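Local coordinates for putative aminopeptidase (Leishmania major, PDB 5NTH), which probably removes amino acids from the N-terminus of peptides as a manganese-dependent M17 leucyl aminopeptidase, and here holds the inhibitor actinonin at two metal ions, at residues S30-T35 / A208-V213; H161-K166 / C216-D221; Y272-V277 / C357-A362; S381-N386 / S472-M477; G421-A426 / D512-T517. All blocks are in the same frame, centred on the assembly; numbering follows the deposited sequence.

Interaction 1. Residues S30-T35 / A208-V213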
# COMPACT_ATOMS: atom_id res chain seq x y z
N SER A 30 -24.53 -36.13 14.94
CA SER A 30 -24.86 -34.84 15.50
C SER A 30 -25.16 -35.02 16.99
O SER A 30 -25.19 -36.15 17.51
CB SER A 30 -26.04 -34.17 14.78
OG SER A 30 -27.26 -34.22 15.50
N ASN A 31 -25.37 -33.92 17.67
CA ASN A 31 -25.78 -33.96 19.05
C ASN A 31 -27.10 -33.28 19.20
O ASN A 31 -27.35 -32.60 20.19
CB ASN A 31 -24.72 -33.31 19.96
CG ASN A 31 -24.58 -31.80 19.75
OD1 ASN A 31 -25.06 -31.20 18.74
ND2 ASN A 31 -23.92 -31.16 20.72
N VAL A 32 -27.91 -33.46 18.16
CA VAL A 32 -29.25 -32.94 18.13
C VAL A 32 -30.25 -34.10 18.11
O VAL A 32 -30.08 -35.09 17.39
CB VAL A 32 -29.46 -32.03 16.93
CG1 VAL A 32 -30.86 -31.45 16.93
CG2 VAL A 32 -28.44 -30.91 16.98
N THR A 33 -31.28 -33.95 18.91
CA THR A 33 -32.38 -34.88 18.94
C THR A 33 -33.66 -34.10 18.78
O THR A 33 -33.72 -32.88 18.99
CB THR A 33 -32.40 -35.70 20.26
OG1 THR A 33 -32.59 -34.83 21.40
CG2 THR A 33 -31.12 -36.50 20.39
N PHE A 34 -34.71 -34.83 18.43
CA PHE A 34 -36.02 -34.22 18.38
C PHE A 34 -36.95 -35.01 19.27
O PHE A 34 -36.82 -36.23 19.40
CB PHE A 34 -36.51 -34.18 16.93
CG PHE A 34 -35.59 -33.43 15.99
CD1 PHE A 34 -34.44 -34.04 15.51
CD2 PHE A 34 -35.89 -32.13 15.59
CE1 PHE A 34 -33.61 -33.36 14.65
CE2 PHE A 34 -35.04 -31.43 14.75
CZ PHE A 34 -33.90 -32.05 14.28
N THR A 35 -37.90 -34.32 19.89
CA THR A 35 -38.88 -34.96 20.76
C THR A 35 -40.25 -34.45 20.36
O THR A 35 -40.45 -33.26 20.17
CB THR A 35 -38.58 -34.66 22.26
OG1 THR A 35 -37.40 -35.38 22.66
CG2 THR A 35 -39.76 -35.08 23.18
N ALA A 208 -30.34 -37.06 9.95
CA ALA A 208 -29.35 -37.20 8.90
C ALA A 208 -28.83 -35.83 8.43
O ALA A 208 -27.62 -35.68 8.22
CB ALA A 208 -29.92 -37.98 7.74
N ILE A 209 -29.73 -34.84 8.31
CA ILE A 209 -29.35 -33.43 8.04
C ILE A 209 -28.46 -32.87 9.16
O ILE A 209 -27.37 -32.36 8.89
CB ILE A 209 -30.58 -32.53 7.81
CG1 ILE A 209 -31.13 -32.79 6.42
CG2 ILE A 209 -30.23 -31.07 7.86
CD1 ILE A 209 -32.55 -32.26 6.22
N CYS A 210 -28.90 -32.98 10.40
CA CYS A 210 -28.12 -32.48 11.54
C CYS A 210 -26.73 -33.08 11.52
O CYS A 210 -25.76 -32.35 11.59
CB CYS A 210 -28.80 -32.77 12.87
SG CYS A 210 -30.26 -31.76 13.12
N THR A 211 -26.63 -34.40 11.39
CA THR A 211 -25.34 -35.09 11.32
C THR A 211 -24.48 -34.57 10.18
O THR A 211 -23.28 -34.33 10.37
CB THR A 211 -25.52 -36.61 11.18
OG1 THR A 211 -26.06 -37.15 12.39
CG2 THR A 211 -24.20 -37.33 10.91
N SER A 212 -25.08 -34.42 9.00
CA SER A 212 -24.37 -33.91 7.84
C SER A 212 -23.96 -32.44 7.97
O SER A 212 -22.87 -32.09 7.54
CB SER A 212 -25.15 -34.12 6.52
OG SER A 212 -24.81 -35.36 5.91
N VAL A 213 -24.82 -31.58 8.49
CA VAL A 213 -24.43 -30.18 8.64
C VAL A 213 -23.21 -30.12 9.59
O VAL A 213 -22.18 -29.51 9.28
CB VAL A 213 -25.57 -29.33 9.22
CG1 VAL A 213 -25.06 -28.05 9.84
CG2 VAL A 213 -26.59 -28.99 8.17

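Interaction 2. Residues H161-K166 / C216-D221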
# COMPACT_ATOMS: atom_id res chain seq x y z
N HIS A 161 -19.12 -26.05 18.49
CA HIS A 161 -18.49 -26.81 17.40
C HIS A 161 -17.71 -28.00 17.92
O HIS A 161 -17.10 -27.90 18.95
CB HIS A 161 -17.58 -25.91 16.57
CG HIS A 161 -18.32 -24.86 15.81
ND1 HIS A 161 -17.93 -24.42 14.56
CD2 HIS A 161 -19.45 -24.18 16.11
CE1 HIS A 161 -18.79 -23.52 14.14
NE2 HIS A 161 -19.71 -23.35 15.06
N SER A 162 -17.72 -29.10 17.18
CA SER A 162 -17.07 -30.32 17.61
C SER A 162 -15.56 -30.31 17.50
O SER A 162 -14.91 -31.02 18.25
CB SER A 162 -17.64 -31.54 16.88
OG SER A 162 -17.17 -31.65 15.56
N TYR A 163 -15.01 -29.56 16.55
CA TYR A 163 -13.57 -29.38 16.47
C TYR A 163 -13.12 -28.35 17.48
O TYR A 163 -13.52 -27.17 17.40
CB TYR A 163 -13.07 -28.96 15.07
CG TYR A 163 -11.55 -28.86 15.04
CD1 TYR A 163 -10.78 -29.99 14.79
CD2 TYR A 163 -10.87 -27.67 15.34
CE1 TYR A 163 -9.40 -29.93 14.81
CE2 TYR A 163 -9.47 -27.60 15.34
CZ TYR A 163 -8.74 -28.75 15.08
OH TYR A 163 -7.35 -28.76 15.07
N THR A 164 -12.25 -28.80 18.39
CA THR A 164 -11.53 -27.91 19.32
C THR A 164 -10.24 -28.58 19.79
O THR A 164 -10.13 -29.81 19.77
CB THR A 164 -12.45 -27.49 20.51
OG1 THR A 164 -11.87 -26.41 21.24
CG2 THR A 164 -12.70 -28.64 21.42
N ALA A 165 -9.25 -27.76 20.14
CA ALA A 165 -8.03 -28.22 20.86
C ALA A 165 -7.86 -27.59 22.26
O ALA A 165 -6.87 -27.88 22.97
CB ALA A 165 -6.79 -27.99 20.00
N LYS A 166 -8.82 -26.77 22.67
CA LYS A 166 -8.84 -26.24 24.04
C LYS A 166 -8.70 -27.32 25.09
O LYS A 166 -9.24 -28.42 24.95
CB LYS A 166 -10.16 -25.53 24.36
CG LYS A 166 -10.46 -24.31 23.52
CD LYS A 166 -11.29 -23.33 24.35
CE LYS A 166 -12.11 -22.37 23.50
NZ LYS A 166 -11.26 -21.29 22.92
N CYS A 216 -20.03 -31.39 8.29
CA CYS A 216 -19.54 -30.34 7.44
C CYS A 216 -18.80 -29.26 8.22
O CYS A 216 -17.70 -28.88 7.83
CB CYS A 216 -20.68 -29.76 6.62
SG CYS A 216 -20.06 -28.60 5.44
N GLN A 217 -19.36 -28.80 9.33
CA GLN A 217 -18.65 -27.84 10.18
C GLN A 217 -17.31 -28.39 10.70
O GLN A 217 -16.36 -27.63 10.84
CB GLN A 217 -19.50 -27.40 11.36
CG GLN A 217 -20.78 -26.67 11.02
CD GLN A 217 -21.58 -26.31 12.27
OE1 GLN A 217 -22.07 -27.19 12.95
NE2 GLN A 217 -21.70 -25.01 12.59
N ARG A 218 -17.22 -29.70 10.93
CA ARG A 218 -16.01 -30.32 11.44
C ARG A 218 -14.92 -30.35 10.42
O ARG A 218 -13.82 -29.91 10.68
CB ARG A 218 -16.29 -31.74 11.88
CG ARG A 218 -15.08 -32.43 12.49
CD ARG A 218 -15.48 -33.59 13.37
NE ARG A 218 -14.33 -34.28 13.98
CZ ARG A 218 -13.63 -33.84 15.03
NH1 ARG A 218 -13.90 -32.67 15.62
NH2 ARG A 218 -12.64 -34.59 15.49
N LEU A 219 -15.21 -30.88 9.25
CA LEU A 219 -14.24 -30.93 8.16
C LEU A 219 -13.72 -29.53 7.81
O LEU A 219 -12.52 -29.32 7.73
CB LEU A 219 -14.84 -31.62 6.96
CG LEU A 219 -15.23 -33.09 7.15
CD1 LEU A 219 -15.89 -33.60 5.88
CD2 LEU A 219 -14.06 -33.99 7.53
N VAL A 220 -14.62 -28.56 7.71
CA VAL A 220 -14.23 -27.19 7.37
C VAL A 220 -13.34 -26.59 8.44
O VAL A 220 -12.24 -26.13 8.13
CB VAL A 220 -15.47 -26.30 7.12
CG1 VAL A 220 -15.10 -24.84 7.03
CG2 VAL A 220 -16.14 -26.70 5.81
N ASP A 221 -13.82 -26.62 9.67
CA ASP A 221 -13.10 -26.10 10.86
C ASP A 221 -11.74 -26.70 11.06
O ASP A 221 -10.85 -25.99 11.49
CB ASP A 221 -13.86 -26.36 12.16
CG ASP A 221 -14.89 -25.28 12.52
OD1 ASP A 221 -14.92 -24.18 11.93
OD2 ASP A 221 -15.69 -25.55 13.46
O HOH W 1 -16.48 -28.23 14.17

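Interaction 3. Residues Y272-V277 / C357-A362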
# COMPACT_ATOMS: atom_id res chain seq x y z
N TYR A 272 1.14 -32.89 0.37
CA TYR A 272 0.35 -34.06 -0.02
C TYR A 272 -0.45 -33.80 -1.29
O TYR A 272 -0.98 -32.69 -1.48
CB TYR A 272 -0.54 -34.53 1.13
CG TYR A 272 0.27 -34.79 2.34
CD1 TYR A 272 1.34 -35.70 2.30
CD2 TYR A 272 0.03 -34.10 3.53
CE1 TYR A 272 2.12 -35.92 3.40
CE2 TYR A 272 0.80 -34.31 4.65
CZ TYR A 272 1.85 -35.21 4.58
OH TYR A 272 2.61 -35.39 5.71
N PRO A 273 -0.56 -34.84 -2.16
CA PRO A 273 -0.94 -34.62 -3.56
C PRO A 273 -2.43 -34.38 -3.86
O PRO A 273 -3.29 -34.56 -3.00
CB PRO A 273 -0.43 -35.88 -4.25
CG PRO A 273 -0.49 -36.93 -3.20
CD PRO A 273 -0.30 -36.26 -1.87
N ALA A 274 -2.70 -33.99 -5.09
CA ALA A 274 -4.05 -33.75 -5.55
C ALA A 274 -4.87 -35.05 -5.74
O ALA A 274 -4.31 -36.11 -5.98
CB ALA A 274 -4.02 -32.96 -6.84
N HIS A 275 -6.19 -34.94 -5.59
CA HIS A 275 -7.11 -36.04 -5.88
C HIS A 275 -8.36 -35.51 -6.52
O HIS A 275 -8.93 -34.51 -6.07
CB HIS A 275 -7.63 -36.75 -4.62
CG HIS A 275 -6.59 -37.33 -3.72
ND1 HIS A 275 -5.71 -36.55 -3.01
CD2 HIS A 275 -6.37 -38.61 -3.33
CE1 HIS A 275 -4.95 -37.33 -2.26
NE2 HIS A 275 -5.34 -38.59 -2.43
N LEU A 276 -8.84 -36.23 -7.54
CA LEU A 276 -10.25 -36.18 -7.86
C LEU A 276 -10.89 -37.40 -7.24
O LEU A 276 -10.50 -38.53 -7.51
CB LEU A 276 -10.49 -36.11 -9.36
CG LEU A 276 -10.36 -34.69 -9.93
CD1 LEU A 276 -10.36 -34.77 -11.43
CD2 LEU A 276 -11.51 -33.80 -9.50
N VAL A 277 -11.84 -37.16 -6.36
CA VAL A 277 -12.51 -38.23 -5.68
C VAL A 277 -13.98 -38.06 -6.01
O VAL A 277 -14.54 -36.97 -5.79
CB VAL A 277 -12.32 -38.14 -4.17
CG1 VAL A 277 -12.95 -39.35 -3.49
CG2 VAL A 277 -10.84 -38.02 -3.83
N CYS A 357 -12.89 -32.00 -5.63
CA CYS A 357 -11.67 -31.53 -6.28
C CYS A 357 -10.63 -31.18 -5.25
O CYS A 357 -10.57 -30.04 -4.82
CB CYS A 357 -11.98 -30.33 -7.14
SG CYS A 357 -13.31 -30.63 -8.31
N LEU A 358 -9.78 -32.14 -4.88
CA LEU A 358 -8.88 -32.00 -3.73
C LEU A 358 -7.49 -31.57 -4.10
O LEU A 358 -6.94 -32.14 -5.02
CB LEU A 358 -8.75 -33.32 -2.98
CG LEU A 358 -10.07 -33.91 -2.53
CD1 LEU A 358 -9.81 -35.14 -1.70
CD2 LEU A 358 -10.87 -32.89 -1.72
N ALA A 359 -6.95 -30.62 -3.33
CA ALA A 359 -5.61 -30.06 -3.54
C ALA A 359 -5.31 -28.99 -2.51
O ALA A 359 -6.24 -28.33 -2.06
CB ALA A 359 -5.51 -29.43 -4.91
N GLU A 360 -4.03 -28.83 -2.16
CA GLU A 360 -3.59 -27.59 -1.47
C GLU A 360 -2.92 -26.72 -2.50
O GLU A 360 -2.11 -27.21 -3.27
CB GLU A 360 -2.59 -27.82 -0.32
CG GLU A 360 -2.04 -26.49 0.26
CD GLU A 360 -1.26 -26.58 1.57
OE1 GLU A 360 -1.44 -27.56 2.32
OE2 GLU A 360 -0.46 -25.64 1.87
N ASN A 361 -3.29 -25.44 -2.53
CA ASN A 361 -2.56 -24.43 -3.29
C ASN A 361 -1.37 -23.88 -2.47
O ASN A 361 -1.52 -22.96 -1.64
CB ASN A 361 -3.48 -23.29 -3.73
CG ASN A 361 -2.87 -22.45 -4.85
OD1 ASN A 361 -1.93 -22.88 -5.51
ND2 ASN A 361 -3.41 -21.26 -5.06
N ALA A 362 -0.21 -24.48 -2.69
CA ALA A 362 0.97 -24.24 -1.88
C ALA A 362 1.97 -23.48 -2.73
O ALA A 362 1.86 -23.47 -3.95
CB ALA A 362 1.56 -25.55 -1.39
O HOH W 2 -0.42 -30.24 1.91

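Interaction 4. Residues S381-N386 / S472-M477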
# COMPACT_ATOMS: atom_id res chain seq x y z
N SER A 381 -7.08 -24.79 -23.38
CA SER A 381 -5.81 -24.35 -22.82
C SER A 381 -6.01 -23.09 -21.97
O SER A 381 -6.78 -22.21 -22.34
CB SER A 381 -4.81 -24.07 -23.95
OG SER A 381 -5.25 -23.00 -24.76
N VAL A 382 -5.33 -23.00 -20.84
CA VAL A 382 -5.56 -21.89 -19.93
C VAL A 382 -4.28 -21.17 -19.60
O VAL A 382 -3.30 -21.81 -19.22
CB VAL A 382 -6.23 -22.35 -18.61
CG1 VAL A 382 -6.35 -21.20 -17.63
CG2 VAL A 382 -7.60 -22.89 -18.89
N GLU A 383 -4.29 -19.85 -19.73
CA GLU A 383 -3.11 -19.06 -19.37
C GLU A 383 -3.27 -18.53 -17.94
O GLU A 383 -4.07 -17.64 -17.68
CB GLU A 383 -2.89 -17.89 -20.33
CG GLU A 383 -1.48 -17.32 -20.20
CD GLU A 383 -1.24 -16.02 -20.95
OE1 GLU A 383 -2.24 -15.46 -21.48
OE2 GLU A 383 -0.06 -15.55 -20.99
N VAL A 384 -2.47 -19.05 -17.03
CA VAL A 384 -2.55 -18.69 -15.63
C VAL A 384 -1.96 -17.32 -15.40
O VAL A 384 -0.78 -17.16 -15.45
CB VAL A 384 -1.78 -19.70 -14.76
CG1 VAL A 384 -1.85 -19.32 -13.29
CG2 VAL A 384 -2.35 -21.11 -14.96
N MET A 385 -2.79 -16.33 -15.11
CA MET A 385 -2.31 -14.97 -14.80
C MET A 385 -2.22 -14.68 -13.32
O MET A 385 -1.45 -13.80 -12.90
CB MET A 385 -3.24 -13.95 -15.42
CG MET A 385 -3.39 -14.07 -16.92
SD MET A 385 -2.00 -13.29 -17.75
CE MET A 385 -0.68 -14.49 -17.59
N ASN A 386 -3.03 -15.36 -12.53
CA ASN A 386 -2.99 -15.27 -11.10
C ASN A 386 -3.19 -16.62 -10.52
O ASN A 386 -4.27 -17.19 -10.69
CB ASN A 386 -4.06 -14.35 -10.55
CG ASN A 386 -3.84 -14.04 -9.09
OD1 ASN A 386 -3.94 -14.93 -8.26
ND2 ASN A 386 -3.49 -12.80 -8.76
N SER A 472 -6.92 -14.40 -24.01
CA SER A 472 -5.48 -14.54 -23.93
C SER A 472 -4.86 -14.47 -25.33
O SER A 472 -5.42 -14.99 -26.24
CB SER A 472 -5.15 -15.90 -23.35
OG SER A 472 -3.76 -16.16 -23.42
N PRO A 473 -3.68 -13.88 -25.49
CA PRO A 473 -2.96 -13.94 -26.76
C PRO A 473 -2.37 -15.32 -27.17
O PRO A 473 -2.00 -15.48 -28.32
CB PRO A 473 -1.80 -12.92 -26.58
CG PRO A 473 -1.70 -12.60 -25.13
CD PRO A 473 -2.95 -13.12 -24.46
N CYS A 474 -2.25 -16.28 -26.26
CA CYS A 474 -1.59 -17.57 -26.58
C CYS A 474 -2.27 -18.83 -25.99
O CYS A 474 -1.71 -19.92 -25.96
CB CYS A 474 -0.16 -17.48 -26.12
SG CYS A 474 -0.04 -17.36 -24.32
N ALA A 475 -3.50 -18.69 -25.54
CA ALA A 475 -4.26 -19.82 -25.03
C ALA A 475 -5.72 -19.53 -25.21
O ALA A 475 -6.12 -18.41 -25.55
CB ALA A 475 -3.94 -20.05 -23.57
N ASP A 476 -6.53 -20.54 -24.98
CA ASP A 476 -7.96 -20.39 -25.19
C ASP A 476 -8.56 -19.34 -24.27
O ASP A 476 -9.39 -18.56 -24.70
CB ASP A 476 -8.68 -21.74 -25.08
CG ASP A 476 -8.32 -22.67 -26.21
OD1 ASP A 476 -8.36 -22.20 -27.42
OD2 ASP A 476 -7.99 -23.85 -25.89
N MET A 477 -8.06 -19.29 -23.03
CA MET A 477 -8.51 -18.31 -22.05
C MET A 477 -7.48 -18.10 -20.95
O MET A 477 -6.59 -18.92 -20.74
CB MET A 477 -9.78 -18.83 -21.42
CG MET A 477 -9.58 -20.13 -20.64
SD MET A 477 -11.09 -21.05 -20.29
CE MET A 477 -12.15 -19.66 -19.86

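Interaction 5. Residues G421-A426 / D512-T517. With BB2 (actinonin), chain E.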
# COMPACT_ATOMS: atom_id res chain seq x y z
N GLY A 421 -13.86 -13.40 -3.37
CA GLY A 421 -14.26 -12.25 -2.56
C GLY A 421 -15.26 -11.32 -3.24
O GLY A 421 -15.97 -10.55 -2.58
N ALA A 422 -15.33 -11.37 -4.56
CA ALA A 422 -16.29 -10.58 -5.30
C ALA A 422 -17.71 -10.96 -4.86
O ALA A 422 -18.61 -10.10 -4.73
CB ALA A 422 -16.10 -10.79 -6.79
N GLN A 423 -17.88 -12.25 -4.58
CA GLN A 423 -19.10 -12.76 -3.99
C GLN A 423 -19.59 -11.92 -2.84
O GLN A 423 -20.75 -11.52 -2.84
CB GLN A 423 -18.90 -14.20 -3.53
CG GLN A 423 -20.15 -14.88 -2.97
CD GLN A 423 -20.21 -14.81 -1.44
OE1 GLN A 423 -19.37 -15.39 -0.74
NE2 GLN A 423 -21.19 -14.07 -0.92
N GLY A 424 -18.73 -11.66 -1.86
CA GLY A 424 -19.12 -10.86 -0.69
C GLY A 424 -19.57 -9.44 -1.06
O GLY A 424 -20.55 -8.91 -0.51
N VAL A 425 -18.87 -8.84 -2.01
CA VAL A 425 -19.20 -7.50 -2.47
C VAL A 425 -20.57 -7.52 -3.18
O VAL A 425 -21.37 -6.60 -3.05
CB VAL A 425 -18.11 -7.00 -3.43
CG1 VAL A 425 -18.45 -5.60 -3.96
CG2 VAL A 425 -16.73 -7.02 -2.74
N ALA A 426 -20.81 -8.58 -3.92
CA ALA A 426 -22.06 -8.77 -4.66
C ALA A 426 -23.28 -8.93 -3.77
O ALA A 426 -24.21 -8.11 -3.81
CB ALA A 426 -21.94 -9.99 -5.55
N ASP A 512 -21.47 -19.91 -5.39
CA ASP A 512 -20.28 -19.30 -4.81
C ASP A 512 -20.53 -18.91 -3.37
O ASP A 512 -21.13 -17.90 -3.11
CB ASP A 512 -19.87 -18.07 -5.64
CG ASP A 512 -18.52 -17.51 -5.24
OD1 ASP A 512 -17.86 -18.04 -4.32
OD2 ASP A 512 -18.13 -16.53 -5.89
N MET A 513 -20.02 -19.69 -2.45
CA MET A 513 -20.38 -19.51 -1.05
C MET A 513 -19.16 -19.20 -0.20
O MET A 513 -18.97 -19.75 0.86
CB MET A 513 -21.19 -20.70 -0.51
CG MET A 513 -20.98 -22.06 -1.15
SD MET A 513 -19.36 -22.71 -0.82
CE MET A 513 -19.71 -23.42 0.79
N ALA A 514 -18.34 -18.27 -0.66
CA ALA A 514 -17.11 -17.95 0.06
C ALA A 514 -17.35 -17.39 1.49
O ALA A 514 -16.79 -17.91 2.44
CB ALA A 514 -16.27 -17.01 -0.76
N TYR A 515 -18.18 -16.36 1.63
CA TYR A 515 -18.52 -15.77 2.93
C TYR A 515 -19.56 -16.54 3.78
O TYR A 515 -19.37 -16.68 4.98
CB TYR A 515 -18.86 -14.27 2.79
CG TYR A 515 -17.63 -13.52 2.40
CD1 TYR A 515 -17.18 -13.49 1.07
CD2 TYR A 515 -16.81 -12.94 3.37
CE1 TYR A 515 -15.99 -12.87 0.73
CE2 TYR A 515 -15.62 -12.32 3.02
CZ TYR A 515 -15.21 -12.29 1.70
OH TYR A 515 -14.03 -11.66 1.37
N PRO A 516 -20.64 -17.08 3.18
CA PRO A 516 -21.63 -17.82 4.01
C PRO A 516 -21.12 -19.12 4.68
O PRO A 516 -21.74 -19.61 5.63
CB PRO A 516 -22.75 -18.13 3.01
CG PRO A 516 -22.52 -17.26 1.83
CD PRO A 516 -21.05 -16.97 1.77
N THR A 517 -19.99 -19.63 4.21
CA THR A 517 -19.41 -20.84 4.71
C THR A 517 -18.87 -20.72 6.13
O THR A 517 -18.58 -21.72 6.75
CB THR A 517 -18.24 -21.29 3.80
OG1 THR A 517 -18.12 -22.71 3.83
CG2 THR A 517 -16.87 -20.68 4.26
C5 BB2 E . -10.33 -15.48 -3.88
C3 BB2 E . -9.51 -16.73 -3.90
O4 BB2 E . -8.39 -16.67 -3.47
N1 BB2 E . -10.02 -17.88 -4.34
O2 BB2 E . -9.22 -19.05 -4.30
C6 BB2 E . -9.70 -14.45 -4.82
C12 BB2 E . -10.11 -13.09 -4.34
O13 BB2 E . -11.16 -12.65 -4.73
C7 BB2 E . -10.16 -14.73 -6.25
C8 BB2 E . -9.67 -13.71 -7.28
C9 BB2 E . -8.16 -13.78 -7.49
C10 BB2 E . -7.51 -12.42 -7.30
C11 BB2 E . -7.81 -11.50 -8.47
N14 BB2 E . -9.33 -12.43 -3.49
C15 BB2 E . -9.72 -11.12 -2.97
C16 BB2 E . -9.31 -10.95 -1.49
C18 BB2 E . -8.91 -9.53 -1.09
C17 BB2 E . -10.43 -11.46 -0.57
C19 BB2 E . -9.25 -10.06 -3.93
O20 BB2 E . -10.10 -9.60 -4.67
N21 BB2 E . -7.97 -9.62 -3.99
C22 BB2 E . -7.67 -8.27 -4.47
C23 BB2 E . -6.71 -10.29 -3.63
C24 BB2 E . -5.66 -9.20 -3.43
C25 BB2 E . -6.31 -7.89 -3.85
C26 BB2 E . -7.57 -8.34 -6.00
O27 BB2 E . -8.84 -8.62 -6.61

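Interaction 1. Residues S30-T35 / A208-V213
Ser30 meets Thr211 where the backbones come closest, CA to CA 4.2 Å, at the point where a loop runs into strand 32-34 beside the middle of helix 203-221. The amide N of Ser30 gives a nearly straight hydrogen bond to Thr211 OG1 at 3.1 Å, and that hydroxyl is also bonded to Glu207 O one turn earlier in the helix. Ser30 OG turns back on its own chain, taking the amide of Val32 in an ST turn, while it rests 3.4 Å from Cys210 CB. Cys210 carries the apolar part of the contact. With SG anti to its carbonyl carbon (chi1 -72°), Cys210 SG lies 3.9 Å from Val32 CG1 and 3.8 Å from Phe34 CZ. It lies at the rim of the Phe34 ring, not over it, and helix 148-156 adds Ala152 to both Phe34 and Cys210. This is helix-on-sheet packing at the outermost strand of the six-stranded sheet, with an edge-on cysteine sulfur-aromatic contact.

Interaction 2. Residues H161-K166 / C216-D221
A histidine-carboxylate hydrogen bond ties the loop 161-166 to the last turns of helix 203-221. His161 ND1 donates to Asp221 OD2 at 2.7 Å, with the oxygen in the plane of the imidazole and using its syn lone pair. Ring and carboxylate are nearly coplanar, 24° apart, and this in-plane bond, together with one from Ala523 N to OD1, restrains the rotation of the carboxylate. A water that donates to OD2 accepts from Tyr163 N, so the carboxylate is gripped on several sides. Over one face of the imidazole comes the amide of Gln217, its NE2 3.6 Å from His161 NE2; Gln217 NE2 is itself hydrogen-bonded to Arg157 O and Ala523 O.

In sequence terms the loop belongs to the N-terminal family region and residues 216-221 to the catalytic one. With CG anti to its backbone N (chi1 -177°), Arg218 extends from CG to NE past Ser162 and crosses Tyr163 at about a right angle, its CD 3.4 Å from Ser162 OG. NH1 makes a weak bond to that hydroxyl and meets Tyr163 CA at the guanidinium edge. The firmer partners of this guanidinium are Thr24, Ala173 and Tyr174. Tyr163 CB rests 4.0 Å from Asp221 CB, and its ring meets that of Tyr174 nearly parallel. Beyond it, Ala165 O and Lys166 NZ make weak hydrogen bonds to Ser381 OG and Ala475 O of a neighbouring subunit.

Interaction 3. Residues Y272-V277 / C357-A362
Antiparallel strand pairing joins His275 to Leu358 and Leu276 to Cys357 in the eight-stranded mixed sheet of the catalytic domain, where strand 275-282 lies between strands 246-251 and 349-361. The short segments 275-277 and 357-361 run at 156° to each other, their axes 5.0 Å apart at closest approach. His275 and Leu358 form the hydrogen-bonded pair: His275 N to Leu358 O at 3.0 Å and Leu358 N to His275 O at 2.8 Å. The second lies almost along the C=O direction, whereas in the first the donor stands 37° above the carbonyl plane. Leu358 O also receives a CA-H...O contact from Ala274.

On the face that carries His275 and Leu358, the two CB atoms pack 4.0 Å apart. Leu358 CD1 touches Val277 CG2 at 3.7 Å, the two side chains crossing at a slant, and Tyr232 and Ala233 of helix 229-243 cover Leu358 and His275. On the face of Leu276 and Cys357, a non-hydrogen-bonded pair, Leu276 CD2 touches Cys357 SG at 3.8 Å; the side chain of Cys357 is about 6 Å from that of the manganese ligand Lys298.

Past the paired residues, a water links Glu360 OE1 to Tyr272 N, weakly at the tyrosine end, while Glu360 also forms a salt bridge with Arg369 of a neighbouring subunit. The chemistry thus passes from apolar packing near the metal site to a charged, hydrated end at the subunit boundary.

Interaction 4. Residues S381-N386 / S472-M477
A small three-stranded sheet at the subunit interface holds this contact: strand 381-383 is its middle strand and pairs in parallel with 477-478 through Val382 and Met477. Met477 N bonds to Ser381 O at 3.3 Å, and Glu383 N returns to Met477 O at 2.7 Å, in the carbonyl plane. Beside the pair, Val382 CG2 packs on Met477 CG. Ser381 and Asp476 lock the strand's start: Asp476 OD2 takes Ser381 N at 2.8 Å, met on the anti side, and Ser381 OG accepts from Asp476 N at 2.8 Å. Asp476 OD1 meanwhile receives Ala167 N of a neighbouring subunit, whose Lys166 also packs here. At the far end Glu383 reaches out with CG anti to its backbone N (chi1 -163°) and forms a salt bridge with Arg478. Ser472 OG heads an ST turn, accepting from Cys474 N at 3.2 Å, and donates to Glu383 OE1 at 2.6 Å, arriving from 43° above the carboxylate plane.

Interaction 5. Residues G421-A426 / D512-T517
One glutamine oxygen, Gln423 OE1, is pushed into the turn that follows strand 508-512, and Tyr515 N donates to it almost straight, at 2.8 Å and 176°. The donor lies in the carbonyl plane of the side-chain amide. This is the first part of helix 422-427 packed on the loop after strand 508-512 of the catalytic domain, beside the actinonin pocket. Pro516 CD, 3.4 Å from Gln423 OE1, and Ala514 CB close around the same oxygen. A bend at chi2 (-96°), after a CG anti to the backbone N, turns the amide so that OE1 meets the loop, while NE2 is weakly bonded to Gly428 O.

Nearer the backbone, the aliphatic part of Gln423 crosses the carboxylate of Asp512: CB is 3.4 Å from OD2, and CG 3.2 Å from Asp512 O. Asp512 spends its oxygens on Ser489, Thr420 and the amide of Leu419, the last two of which also line the actinonin pocket, so it is a second-shell support for that loop.

The Tyr515 ring stands against the helix with Gln423 OE1 and Gly421 CA at its edge, the latter 3.8 Å from CE1. Gly424 CA comes within 3.7 Å of Tyr515 CD1, a closeness that its lack of a side chain permits. Residues 424 and 425 make backbone bonds to a neighbouring subunit. Gly421 N faces the inhibitor and donates to actinonin O13 at 3.1 Å.

How the interactions relate
Interactions 1 and 2 share helix 203-221, whose middle packs by cysteine on the edge strand of the six-stranded sheet and by threonine on the loop before it, and whose end is fixed to a loop by a histidine-carboxylate hydrogen bond and a bridging water. Interactions 3, 4 and 5 all belong to the catalytic domain. Interaction 3 is regular strand pairing with apolar faces near the metal site; interaction 5 is loop-to-helix packing that touches the inhibitor; interaction 4 lies farthest from the chain centre, about 32 Å, and is rich in side-chain-to-backbone bonds. All five are mostly buried. The loop of interaction 2 also meets interaction 4 of a neighbouring subunit.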